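Local coordinates for integron cassette protein Vpc_cass2 (Vibrio paracholerae, PDB 3JRT) that is of unknown function, an all-helical product of a mobile integron gene cassette that assembles with a second copy of itself, at residues Val75-Asn89 with Tyr110-Arg124. Numbering follows the deposited sequence.
Sequences VYSIVINCRKYVELN and YNNEINKNTAIKKLR
Arg-83 lies as a knob among Ile-114, Ile-120, Lys-121 and Arg-124, placing segment 75-89 of the long helix 64-91 against two consecutive helical segments, 110-116 and 118-124, in this all-helical fold. The segment axes cross at -127° for 110-116 and -110° for 118-124, and Asn-117, centre of an inverse gamma turn, marks the break between them. Bends at chi2 and chi3 curl the Arg-83 chain, and its guanidinium is layered between Lys-121 CD over the centre of one face and Val-86 CB nearer the rim of the other. At its edge, Arg-83 NH1 donates to Asn-115 OD1 (3.1 Å), the oxygen lying somewhat out of the guanidinium plane.

Arg-124 crosses Arg-83 at about a right angle, their guanidinium planes 74° apart, and Arg-83 CG packs over one face of the Arg-124 group. NH1 of Arg-124 makes a weak, salt-bridging hydrogen bond to Glu-87 OE2 at 3.3 Å, while Glu-87 OE1 accepts from the backbone N of Val-131 of the second subunit, so this carboxylate links the contact to the dimer. Water 2 accepts from NH2 of both arginines and donates weakly to Glu-87 OE2, so the carboxylate probably offsets part of the two positive charges.

Ile-114 is the reciprocal knob, set among Cys-82, Arg-83, Tyr-85 and Val-86. Its CD1 reaches Tyr-85 CD2 at 3.7 Å, whereas CG2, anti to the backbone N, presses on Val-86 CG2 at 3.4 Å, tighter than usual for two carbons. Farther along, Val-79 sets CB 3.5 Å from Ile-120 O and CG2 against the backbone N of Arg-124; Met-150 of helix 140-151 also touches Val-79 and Ile-120. Water 1, in plane at the edge of the Arg-124 guanidinium, accepts from NH1 at 2.8 Å and donates to Ile-80 O at 2.7 Å.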
# COMPACT_ATOMS: atom_id res chain seq x y z
N VAL A 75 3.17 -6.68 -1.54
CA VAL A 75 2.47 -7.55 -0.63
C VAL A 75 1.44 -6.81 0.24
O VAL A 75 0.30 -7.27 0.40
CB VAL A 75 3.47 -8.36 0.21
CG1 VAL A 75 2.81 -8.97 1.45
CG2 VAL A 75 4.15 -9.41 -0.69
N TYR A 76 1.82 -5.67 0.82
CA TYR A 76 0.86 -4.89 1.60
C TYR A 76 -0.39 -4.57 0.78
O TYR A 76 -1.52 -4.63 1.26
CB TYR A 76 1.50 -3.61 2.14
CG TYR A 76 2.44 -3.86 3.31
CD1 TYR A 76 2.38 -5.04 4.02
CD2 TYR A 76 3.37 -2.90 3.72
CE1 TYR A 76 3.23 -5.29 5.09
CE2 TYR A 76 4.23 -3.13 4.79
CZ TYR A 76 4.15 -4.34 5.47
OH TYR A 76 4.96 -4.60 6.54
N SER A 77 -0.19 -4.24 -0.49
CA SER A 77 -1.32 -3.87 -1.30
C SER A 77 -2.20 -5.11 -1.53
O SER A 77 -3.43 -5.07 -1.40
CB SER A 77 -0.84 -3.26 -2.62
OG SER A 77 -1.95 -2.94 -3.44
N ILE A 78 -1.57 -6.22 -1.91
CA ILE A 78 -2.30 -7.49 -2.03
C ILE A 78 -3.09 -7.85 -0.77
O ILE A 78 -4.26 -8.20 -0.84
CB ILE A 78 -1.34 -8.62 -2.42
CG1 ILE A 78 -0.85 -8.40 -3.86
CG2 ILE A 78 -1.99 -10.00 -2.22
CD1 ILE A 78 0.36 -9.26 -4.21
N VAL A 79 -2.47 -7.75 0.41
CA VAL A 79 -3.20 -8.16 1.61
C VAL A 79 -4.34 -7.20 1.94
O VAL A 79 -5.42 -7.63 2.34
CB VAL A 79 -2.27 -8.47 2.84
CG1 VAL A 79 -1.24 -9.56 2.46
CG2 VAL A 79 -1.56 -7.19 3.36
N ILE A 80 -4.10 -5.91 1.76
CA ILE A 80 -5.16 -4.93 1.97
C ILE A 80 -6.35 -5.25 1.06
O ILE A 80 -7.49 -5.20 1.49
CB ILE A 80 -4.66 -3.49 1.73
CG1 ILE A 80 -3.89 -2.97 2.96
CG2 ILE A 80 -5.83 -2.54 1.35
CD1 ILE A 80 -2.96 -1.77 2.64
N ASN A 81 -6.08 -5.61 -0.18
CA ASN A 81 -7.16 -5.88 -1.10
C ASN A 81 -7.83 -7.25 -0.94
O ASN A 81 -9.03 -7.38 -1.14
CB ASN A 81 -6.72 -5.63 -2.53
CG ASN A 81 -6.67 -4.15 -2.83
OD1 ASN A 81 -7.69 -3.50 -2.89
ND2 ASN A 81 -5.48 -3.61 -2.95
N CYS A 82 -7.05 -8.26 -0.58
CA CYS A 82 -7.64 -9.54 -0.25
C CYS A 82 -8.62 -9.38 0.89
O CYS A 82 -9.73 -9.91 0.82
CB CYS A 82 -6.56 -10.57 0.09
SG CYS A 82 -5.67 -11.17 -1.36
N ARG A 83 -8.23 -8.65 1.94
CA ARG A 83 -9.14 -8.44 3.06
C ARG A 83 -10.38 -7.64 2.61
O ARG A 83 -11.51 -7.96 2.98
CB ARG A 83 -8.43 -7.77 4.24
CG ARG A 83 -7.35 -8.61 4.89
CD ARG A 83 -7.83 -10.05 5.24
NE ARG A 83 -9.08 -10.04 5.98
CZ ARG A 83 -9.73 -11.11 6.43
NH1 ARG A 83 -9.25 -12.33 6.24
NH2 ARG A 83 -10.87 -10.95 7.08
N LYS A 84 -10.18 -6.63 1.77
CA LYS A 84 -11.31 -5.87 1.26
C LYS A 84 -12.30 -6.77 0.54
O LYS A 84 -13.51 -6.55 0.62
CB LYS A 84 -10.86 -4.74 0.33
CG LYS A 84 -10.38 -3.52 1.09
CD LYS A 84 -10.21 -2.27 0.20
CE LYS A 84 -9.77 -1.07 1.04
NZ LYS A 84 -9.00 -0.07 0.23
N TYR A 85 -11.80 -7.79 -0.15
CA TYR A 85 -12.67 -8.69 -0.88
C TYR A 85 -13.55 -9.45 0.10
O TYR A 85 -14.76 -9.59 -0.10
CB TYR A 85 -11.88 -9.67 -1.75
CG TYR A 85 -12.73 -10.82 -2.28
CD1 TYR A 85 -13.41 -10.72 -3.50
CD2 TYR A 85 -12.84 -11.99 -1.57
CE1 TYR A 85 -14.18 -11.77 -3.98
CE2 TYR A 85 -13.62 -13.05 -2.05
CZ TYR A 85 -14.28 -12.94 -3.25
OH TYR A 85 -15.03 -14.00 -3.71
N VAL A 86 -12.93 -9.92 1.18
CA VAL A 86 -13.69 -10.59 2.22
C VAL A 86 -14.70 -9.63 2.84
O VAL A 86 -15.87 -9.97 2.98
CB VAL A 86 -12.78 -11.19 3.31
CG1 VAL A 86 -13.62 -11.88 4.40
CG2 VAL A 86 -11.78 -12.17 2.70
N GLU A 87 -14.25 -8.43 3.20
CA GLU A 87 -15.13 -7.47 3.86
C GLU A 87 -16.33 -7.11 3.00
O GLU A 87 -17.44 -6.91 3.49
CB GLU A 87 -14.37 -6.21 4.24
CG GLU A 87 -13.32 -6.39 5.30
CD GLU A 87 -12.50 -5.13 5.47
OE1 GLU A 87 -12.75 -4.18 4.70
OE2 GLU A 87 -11.62 -5.09 6.35
N LEU A 88 -16.10 -7.02 1.70
CA LEU A 88 -17.18 -6.78 0.76
C LEU A 88 -18.17 -7.95 0.82
O LEU A 88 -19.39 -7.74 0.87
CB LEU A 88 -16.63 -6.58 -0.65
CG LEU A 88 -17.62 -6.12 -1.70
CD1 LEU A 88 -17.96 -4.66 -1.48
CD2 LEU A 88 -17.08 -6.34 -3.10
N ASN A 89 -17.64 -9.17 0.81
CA ASN A 89 -18.47 -10.36 0.92
C ASN A 89 -19.32 -10.38 2.19
O ASN A 89 -20.51 -10.64 2.13
CB ASN A 89 -17.62 -11.62 0.89
CG ASN A 89 -17.46 -12.18 -0.50
OD1 ASN A 89 -18.44 -12.33 -1.24
ND2 ASN A 89 -16.23 -12.52 -0.88
N TYR A 110 -13.12 -18.58 -2.70
CA TYR A 110 -12.05 -17.60 -2.61
C TYR A 110 -12.13 -16.84 -1.29
O TYR A 110 -11.12 -16.58 -0.65
CB TYR A 110 -12.05 -16.69 -3.83
CG TYR A 110 -11.42 -17.39 -5.01
CD1 TYR A 110 -10.13 -17.11 -5.40
CD2 TYR A 110 -12.10 -18.37 -5.69
CE1 TYR A 110 -9.54 -17.77 -6.46
CE2 TYR A 110 -11.53 -19.04 -6.75
CZ TYR A 110 -10.25 -18.74 -7.13
OH TYR A 110 -9.69 -19.42 -8.19
N ASN A 111 -13.34 -16.52 -0.86
CA ASN A 111 -13.52 -15.92 0.44
C ASN A 111 -12.88 -16.78 1.53
O ASN A 111 -12.21 -16.27 2.43
CB ASN A 111 -15.01 -15.70 0.72
CG ASN A 111 -15.25 -14.88 1.98
OD1 ASN A 111 -15.18 -15.40 3.10
ND2 ASN A 111 -15.54 -13.61 1.81
N ASN A 112 -13.03 -18.09 1.41
CA ASN A 112 -12.54 -18.99 2.45
C ASN A 112 -11.03 -19.15 2.44
O ASN A 112 -10.39 -19.18 3.50
CB ASN A 112 -13.22 -20.35 2.34
CG ASN A 112 -13.17 -21.12 3.64
OD1 ASN A 112 -13.27 -20.53 4.72
ND2 ASN A 112 -13.02 -22.43 3.56
N GLU A 113 -10.46 -19.27 1.25
CA GLU A 113 -9.02 -19.34 1.11
C GLU A 113 -8.34 -18.18 1.84
O GLU A 113 -7.42 -18.38 2.62
CB GLU A 113 -8.65 -19.31 -0.37
CG GLU A 113 -9.26 -20.43 -1.17
CD GLU A 113 -8.51 -21.73 -0.99
OE1 GLU A 113 -8.21 -22.37 -2.03
OE2 GLU A 113 -8.21 -22.11 0.16
N ILE A 114 -8.83 -16.98 1.58
CA ILE A 114 -8.28 -15.80 2.23
C ILE A 114 -8.32 -15.85 3.76
O ILE A 114 -7.32 -15.55 4.41
CB ILE A 114 -8.97 -14.53 1.75
CG1 ILE A 114 -8.59 -14.25 0.29
CG2 ILE A 114 -8.58 -13.38 2.63
CD1 ILE A 114 -9.58 -13.32 -0.46
N ASN A 115 -9.45 -16.23 4.33
CA ASN A 115 -9.52 -16.37 5.78
C ASN A 115 -8.56 -17.44 6.28
O ASN A 115 -7.92 -17.28 7.32
CB ASN A 115 -10.94 -16.69 6.23
CG ASN A 115 -11.89 -15.52 6.06
OD1 ASN A 115 -11.58 -14.38 6.41
ND2 ASN A 115 -13.07 -15.81 5.53
N LYS A 116 -8.47 -18.55 5.55
CA LYS A 116 -7.61 -19.65 5.96
C LYS A 116 -6.17 -19.20 6.09
O LYS A 116 -5.44 -19.65 6.99
CB LYS A 116 -7.68 -20.78 4.94
CG LYS A 116 -8.96 -21.58 4.98
CD LYS A 116 -8.87 -22.79 4.08
CE LYS A 116 -10.11 -23.64 4.18
NZ LYS A 116 -10.03 -24.82 3.28
N ASN A 117 -5.75 -18.33 5.18
CA ASN A 117 -4.37 -17.87 5.11
C ASN A 117 -4.23 -16.67 6.04
O ASN A 117 -4.38 -15.52 5.62
CB ASN A 117 -4.03 -17.50 3.66
CG ASN A 117 -2.56 -17.15 3.48
OD1 ASN A 117 -1.92 -16.63 4.39
ND2 ASN A 117 -2.03 -17.42 2.29
N THR A 118 -3.94 -16.95 7.31
CA THR A 118 -3.97 -15.95 8.36
C THR A 118 -2.83 -14.94 8.30
O THR A 118 -2.93 -13.86 8.89
CB THR A 118 -4.00 -16.59 9.76
OG1 THR A 118 -2.78 -17.30 9.99
CG2 THR A 118 -5.16 -17.57 9.85
N ALA A 119 -1.76 -15.27 7.60
CA ALA A 119 -0.70 -14.30 7.38
C ALA A 119 -1.25 -13.03 6.69
O ALA A 119 -0.80 -11.91 6.94
CB ALA A 119 0.44 -14.93 6.57
N ILE A 120 -2.24 -13.23 5.82
CA ILE A 120 -2.85 -12.12 5.08
C ILE A 120 -3.40 -11.05 6.01
O ILE A 120 -3.06 -9.88 5.89
CB ILE A 120 -3.95 -12.61 4.13
CG1 ILE A 120 -3.32 -13.43 3.00
CG2 ILE A 120 -4.71 -11.39 3.53
CD1 ILE A 120 -4.31 -13.89 1.92
N LYS A 121 -4.24 -11.47 6.94
CA LYS A 121 -4.84 -10.55 7.90
C LYS A 121 -3.77 -9.97 8.80
O LYS A 121 -3.75 -8.77 9.07
CB LYS A 121 -5.90 -11.28 8.73
CG LYS A 121 -6.93 -10.40 9.39
CD LYS A 121 -7.98 -11.26 10.10
CE LYS A 121 -9.19 -10.45 10.56
NZ LYS A 121 -10.30 -11.32 11.03
N LYS A 122 -2.85 -10.81 9.27
CA LYS A 122 -1.76 -10.36 10.13
C LYS A 122 -0.94 -9.26 9.46
O LYS A 122 -0.64 -8.24 10.07
CB LYS A 122 -0.84 -11.51 10.50
CG LYS A 122 -1.47 -12.59 11.36
CD LYS A 122 -0.38 -13.50 11.96
CE LYS A 122 -0.96 -14.81 12.45
NZ LYS A 122 0.07 -15.71 13.09
N LEU A 123 -0.58 -9.47 8.20
CA LEU A 123 0.18 -8.46 7.46
C LEU A 123 -0.63 -7.18 7.24
O LEU A 123 -0.14 -6.07 7.46
CB LEU A 123 0.72 -9.03 6.14
CG LEU A 123 1.85 -10.05 6.34
CD1 LEU A 123 1.98 -11.04 5.18
CD2 LEU A 123 3.17 -9.32 6.55
N ARG A 124 -1.88 -7.34 6.82
CA ARG A 124 -2.76 -6.19 6.63
C ARG A 124 -2.80 -5.34 7.90
O ARG A 124 -2.54 -4.12 7.88
CB ARG A 124 -4.17 -6.65 6.25
CG ARG A 124 -5.07 -5.54 5.65
CD ARG A 124 -5.61 -4.61 6.72
NE ARG A 124 -6.35 -5.34 7.75
CZ ARG A 124 -7.63 -5.69 7.64
NH1 ARG A 124 -8.32 -5.37 6.55
NH2 ARG A 124 -8.23 -6.36 8.62
O HOH W 1 -7.83 -4.30 4.02
O HOH W 2 -10.73 -8.15 7.64